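Succinate-semialdehyde dehydrogenase (Streptococcus pyogenes MGAS1882, PDB 4OGD) catalyses the oxidation of succinic semialdehyde to succinate, using NADP+ as the hydride acceptor, as a member of the aldehyde dehydrogenase family. Local coordinates at residues Leu315-Leu320 and Asn354-Gln359; Thr345-Leu350 and Val365-Lys370. All blocks are in the same frame, centred on the assembly; numbering follows the deposited sequence.

Contact 1 of 2, residues Leu315-Leu320 and Asn354-Gln359; sequences LDQIKL and NPIYYQ
The amide nitrogen NE2 of Q317 is held by two carbonyl oxygens of the facing loop. It donates to OE1 of Q359 at 3.2 Å in a nearly straight bond (171° at the hydrogen), and it also bonds the backbone O of E360. OE1 of Q359 lies in the amide plane of Q317, and NE2 in the carbonyl plane of Q359, although the two amides are turned 33° apart. With CG anti to the carbonyl carbon (chi1 -76°) and the chain extended beyond it, Q317 reaches past I356. There CD1 of I356 meets CB of Q317 at 3.9 Å, the side chains crossing at about a right angle, while CG1 of I356 lies 3.4 Å from O of Q317. The loop, with its 3-10 turn at 355-357, belongs to the connection between parallel strands 345-348 and 365-371; I356 also touches I347, so it is wedged between helix 308-323 and the sheet. An Asx turn starts the 3-10 turn: OD1 of N354 accepts from N of I356 at 3.1 Å, and ND2 of N354 bonds O of A321. One methyl of L320, CD2, rests against CB of P355 (3.8 Å) and CD1 of I356 (3.9 Å).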
# COMPACT_ATOMS: atom_id res chain seq x y z
N LEU A 315 1.35 6.38 33.92
CA LEU A 315 1.89 6.18 35.27
C LEU A 315 2.41 4.76 35.45
O LEU A 315 3.47 4.56 36.05
CB LEU A 315 0.84 6.50 36.34
CG LEU A 315 0.44 7.98 36.45
CD1 LEU A 315 -0.70 8.14 37.45
CD2 LEU A 315 1.61 8.86 36.81
N ASP A 316 1.68 3.79 34.91
CA ASP A 316 2.12 2.40 34.97
C ASP A 316 3.43 2.17 34.21
O ASP A 316 4.26 1.37 34.63
CB ASP A 316 1.05 1.44 34.44
CG ASP A 316 -0.14 1.32 35.37
OD1 ASP A 316 -0.04 1.76 36.53
OD2 ASP A 316 -1.17 0.77 34.94
N GLN A 317 3.61 2.88 33.09
CA GLN A 317 4.85 2.73 32.34
C GLN A 317 6.05 3.30 33.07
O GLN A 317 7.15 2.72 33.02
CB GLN A 317 4.74 3.38 30.96
CG GLN A 317 3.93 2.57 29.97
CD GLN A 317 3.82 3.26 28.63
OE1 GLN A 317 3.37 4.41 28.55
NE2 GLN A 317 4.25 2.59 27.58
N ILE A 318 5.86 4.44 33.73
CA ILE A 318 6.92 5.02 34.56
C ILE A 318 7.28 4.04 35.66
O ILE A 318 8.46 3.77 35.90
CB ILE A 318 6.47 6.35 35.19
CG1 ILE A 318 6.29 7.41 34.10
CG2 ILE A 318 7.50 6.83 36.21
CD1 ILE A 318 5.53 8.65 34.56
N LYS A 319 6.26 3.50 36.32
CA LYS A 319 6.48 2.54 37.40
C LYS A 319 7.19 1.29 36.90
O LYS A 319 8.12 0.79 37.56
CB LYS A 319 5.15 2.16 38.06
CG LYS A 319 5.31 1.10 39.15
CD LYS A 319 4.12 1.07 40.09
CE LYS A 319 4.45 0.29 41.36
NZ LYS A 319 4.95 -1.07 41.03
N LEU A 320 6.76 0.78 35.75
CA LEU A 320 7.41 -0.37 35.12
C LEU A 320 8.88 -0.09 34.87
O LEU A 320 9.73 -0.94 35.10
CB LEU A 320 6.70 -0.72 33.80
CG LEU A 320 7.20 -1.99 33.11
CD1 LEU A 320 6.90 -3.21 33.97
CD2 LEU A 320 6.59 -2.15 31.72
N ASN A 354 15.01 -3.99 30.21
CA ASN A 354 13.92 -3.17 30.75
C ASN A 354 12.90 -2.97 29.64
O ASN A 354 13.24 -2.46 28.58
CB ASN A 354 14.48 -1.82 31.21
CG ASN A 354 13.49 -1.00 32.02
OD1 ASN A 354 12.30 -0.96 31.71
ND2 ASN A 354 13.97 -0.34 33.06
N PRO A 355 11.65 -3.39 29.87
CA PRO A 355 10.63 -3.32 28.81
C PRO A 355 10.48 -1.91 28.24
O PRO A 355 10.24 -1.76 27.03
CB PRO A 355 9.35 -3.71 29.55
CG PRO A 355 9.81 -4.58 30.66
CD PRO A 355 11.13 -4.00 31.10
N ILE A 356 10.63 -0.89 29.08
CA ILE A 356 10.45 0.49 28.65
C ILE A 356 11.54 0.96 27.66
O ILE A 356 11.34 1.92 26.91
CB ILE A 356 10.27 1.43 29.89
CG1 ILE A 356 8.99 1.04 30.65
CG2 ILE A 356 10.20 2.90 29.50
CD1 ILE A 356 7.72 1.10 29.80
N TYR A 357 12.68 0.26 27.61
CA TYR A 357 13.72 0.55 26.62
C TYR A 357 13.14 0.58 25.21
O TYR A 357 13.59 1.36 24.37
CB TYR A 357 14.82 -0.52 26.69
CG TYR A 357 16.11 -0.18 25.95
CD1 TYR A 357 16.25 -0.43 24.59
CD2 TYR A 357 17.20 0.36 26.63
CE1 TYR A 357 17.44 -0.14 23.92
CE2 TYR A 357 18.38 0.65 25.97
CZ TYR A 357 18.50 0.40 24.62
OH TYR A 357 19.70 0.70 23.99
N TYR A 358 12.12 -0.24 24.97
CA TYR A 358 11.56 -0.41 23.63
C TYR A 358 10.09 0.01 23.50
O TYR A 358 9.49 -0.21 22.45
CB TYR A 358 11.69 -1.88 23.19
CG TYR A 358 13.12 -2.34 23.02
CD1 TYR A 358 13.87 -1.93 21.92
CD2 TYR A 358 13.71 -3.20 23.94
CE1 TYR A 358 15.18 -2.35 21.76
CE2 TYR A 358 15.02 -3.62 23.79
CZ TYR A 358 15.74 -3.20 22.70
OH TYR A 358 17.04 -3.62 22.54
N GLN A 359 9.52 0.61 24.54
CA GLN A 359 8.10 0.98 24.52
C GLN A 359 7.87 2.46 24.31
O GLN A 359 8.59 3.28 24.87
CB GLN A 359 7.42 0.59 25.84
CG GLN A 359 7.22 -0.89 26.03
CD GLN A 359 6.29 -1.21 27.19
OE1 GLN A 359 5.47 -0.38 27.60
NE2 GLN A 359 6.43 -2.41 27.74

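Contact 2 of 2, residues Thr345-Leu350 and Val365-Lys370; sequences TIIAGL and VGEIYK
G366 is tied to the neighbouring strand through both its N and its O: it donates to O of T345 at 2.7 Å and accepts from N of I347 at 2.9 Å. N of I368 adds a third bond, to O of I347 (3.0 Å). Strands 345-348 and 365-370 are parallel, their short axes 23° apart, with T345 paired to V365, I346 to G366 and I347 to E367. Packing is closest along this part, where N-H groups meet carbonyls directly. CG1 of I347 sits between its own backbone N and carbonyl carbon (chi1 59°), which lays it 3.8 Å from CG of E367, the two side chains pointing the same way. On the other face CG2 of I346 meets CD1 of I368 at 3.9 Å, the chains slanting across each other, and CG1 of I346 lies on the side where G366 has no side chain. At the G349-L350 end, by contrast, G349 is exposed and two waters bridge to O of I368, one accepting from N of G349, the other from N of L350. CD1 of L350 packs obliquely to the Y369 ring, 3.6 Å from its OH, whose hydrogen bond goes to O of Y357. In the mixed sheet, strand 327-330 flanks 345-348 in antiparallel fashion and strand 268-272 lies beyond 365-371. Helix 276-288 covers the I346 and I368 face, whereas helix 308-323 packs on T345, I347 and V365.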
# COMPACT_ATOMS: atom_id res chain seq x y z
N THR A 345 8.19 14.14 33.68
CA THR A 345 8.98 13.18 34.42
C THR A 345 10.14 12.78 33.52
O THR A 345 9.97 12.65 32.31
CB THR A 345 8.13 11.94 34.75
OG1 THR A 345 7.00 12.34 35.55
CG2 THR A 345 8.93 10.89 35.50
N ILE A 346 11.34 12.63 34.09
CA ILE A 346 12.50 12.23 33.31
C ILE A 346 13.07 10.95 33.88
O ILE A 346 13.28 10.85 35.09
CB ILE A 346 13.60 13.31 33.31
CG1 ILE A 346 13.04 14.63 32.77
CG2 ILE A 346 14.81 12.86 32.47
CD1 ILE A 346 13.98 15.82 32.92
N ILE A 347 13.29 9.97 33.01
CA ILE A 347 13.97 8.74 33.41
C ILE A 347 15.24 8.52 32.61
O ILE A 347 15.39 9.03 31.50
CB ILE A 347 13.06 7.51 33.26
CG1 ILE A 347 12.60 7.36 31.80
CG2 ILE A 347 11.88 7.61 34.22
CD1 ILE A 347 11.80 6.09 31.52
N ALA A 348 16.16 7.75 33.17
CA ALA A 348 17.39 7.39 32.49
C ALA A 348 17.78 5.98 32.92
O ALA A 348 17.01 5.31 33.62
CB ALA A 348 18.49 8.39 32.81
N GLY A 349 18.95 5.53 32.51
CA GLY A 349 19.42 4.20 32.88
C GLY A 349 18.56 3.04 32.40
O GLY A 349 18.48 2.01 33.08
N LEU A 350 17.92 3.19 31.25
CA LEU A 350 17.20 2.07 30.66
C LEU A 350 18.18 1.09 30.03
O LEU A 350 19.02 1.47 29.22
CB LEU A 350 16.20 2.56 29.60
CG LEU A 350 15.01 3.38 30.10
CD1 LEU A 350 14.37 4.16 28.96
CD2 LEU A 350 13.96 2.49 30.76
N VAL A 365 7.02 12.16 29.38
CA VAL A 365 8.11 11.44 30.01
C VAL A 365 9.37 11.52 29.18
O VAL A 365 9.48 10.88 28.13
CB VAL A 365 7.74 9.96 30.25
CG1 VAL A 365 8.88 9.24 30.95
CG2 VAL A 365 6.46 9.85 31.06
N GLY A 366 10.34 12.31 29.64
CA GLY A 366 11.62 12.39 28.98
C GLY A 366 12.43 11.13 29.27
O GLY A 366 12.33 10.57 30.36
N GLU A 367 13.18 10.66 28.28
CA GLU A 367 14.04 9.48 28.47
C GLU A 367 15.42 9.80 27.94
O GLU A 367 15.57 10.24 26.80
CB GLU A 367 13.46 8.29 27.70
CG GLU A 367 12.02 7.96 28.07
CD GLU A 367 11.34 7.13 27.00
OE1 GLU A 367 12.03 6.29 26.38
OE2 GLU A 367 10.13 7.35 26.76
N ILE A 368 16.44 9.59 28.77
CA ILE A 368 17.80 9.88 28.33
C ILE A 368 18.59 8.59 28.15
O ILE A 368 18.76 7.82 29.10
CB ILE A 368 18.52 10.82 29.32
CG1 ILE A 368 17.70 12.10 29.52
CG2 ILE A 368 19.87 11.19 28.76
CD1 ILE A 368 18.21 12.98 30.66
N TYR A 369 19.04 8.35 26.92
CA TYR A 369 19.85 7.19 26.58
C TYR A 369 21.29 7.64 26.40
O TYR A 369 21.59 8.41 25.48
CB TYR A 369 19.38 6.57 25.26
CG TYR A 369 18.05 5.84 25.31
CD1 TYR A 369 17.98 4.48 25.02
CD2 TYR A 369 16.88 6.50 25.64
CE1 TYR A 369 16.78 3.81 25.05
CE2 TYR A 369 15.66 5.83 25.68
CZ TYR A 369 15.61 4.48 25.39
OH TYR A 369 14.41 3.80 25.41
N LYS A 370 22.20 7.16 27.26
CA LYS A 370 23.61 7.54 27.13
C LYS A 370 24.34 6.59 26.19
O LYS A 370 24.19 5.37 26.29
CB LYS A 370 24.30 7.55 28.49
CG LYS A 370 25.73 8.10 28.44
CD LYS A 370 26.39 8.08 29.82
CE LYS A 370 26.76 6.66 30.24
NZ LYS A 370 28.04 6.21 29.60
O HOH W 1 20.68 6.92 30.72
O HOH W 2 17.91 5.32 29.27

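Overall arrangement
The centres of contacts 1 and 2 lie 11 Å apart, and their segments alternate along the chain: helix residues 315-320, residues 345-350 (strand 345-348 and the turn after it), loop 354-359, strand 365-370. The loop of contact 1 thus connects the two strands of contact 2. Helix 308-323 and this loop lie together over the T345, I347 and V365 face of the sheet, where CD1 of I318 packs on CG2 of V365. The two strands are second and third in a seven-stranded mixed sheet, inside outermost strand 327-330. This sheet is distinct from that of 124-128, 152-155 and 200-206, and probably belongs to the catalytic domain, the other to the Rossmann-type cofactor domain, as in relatives.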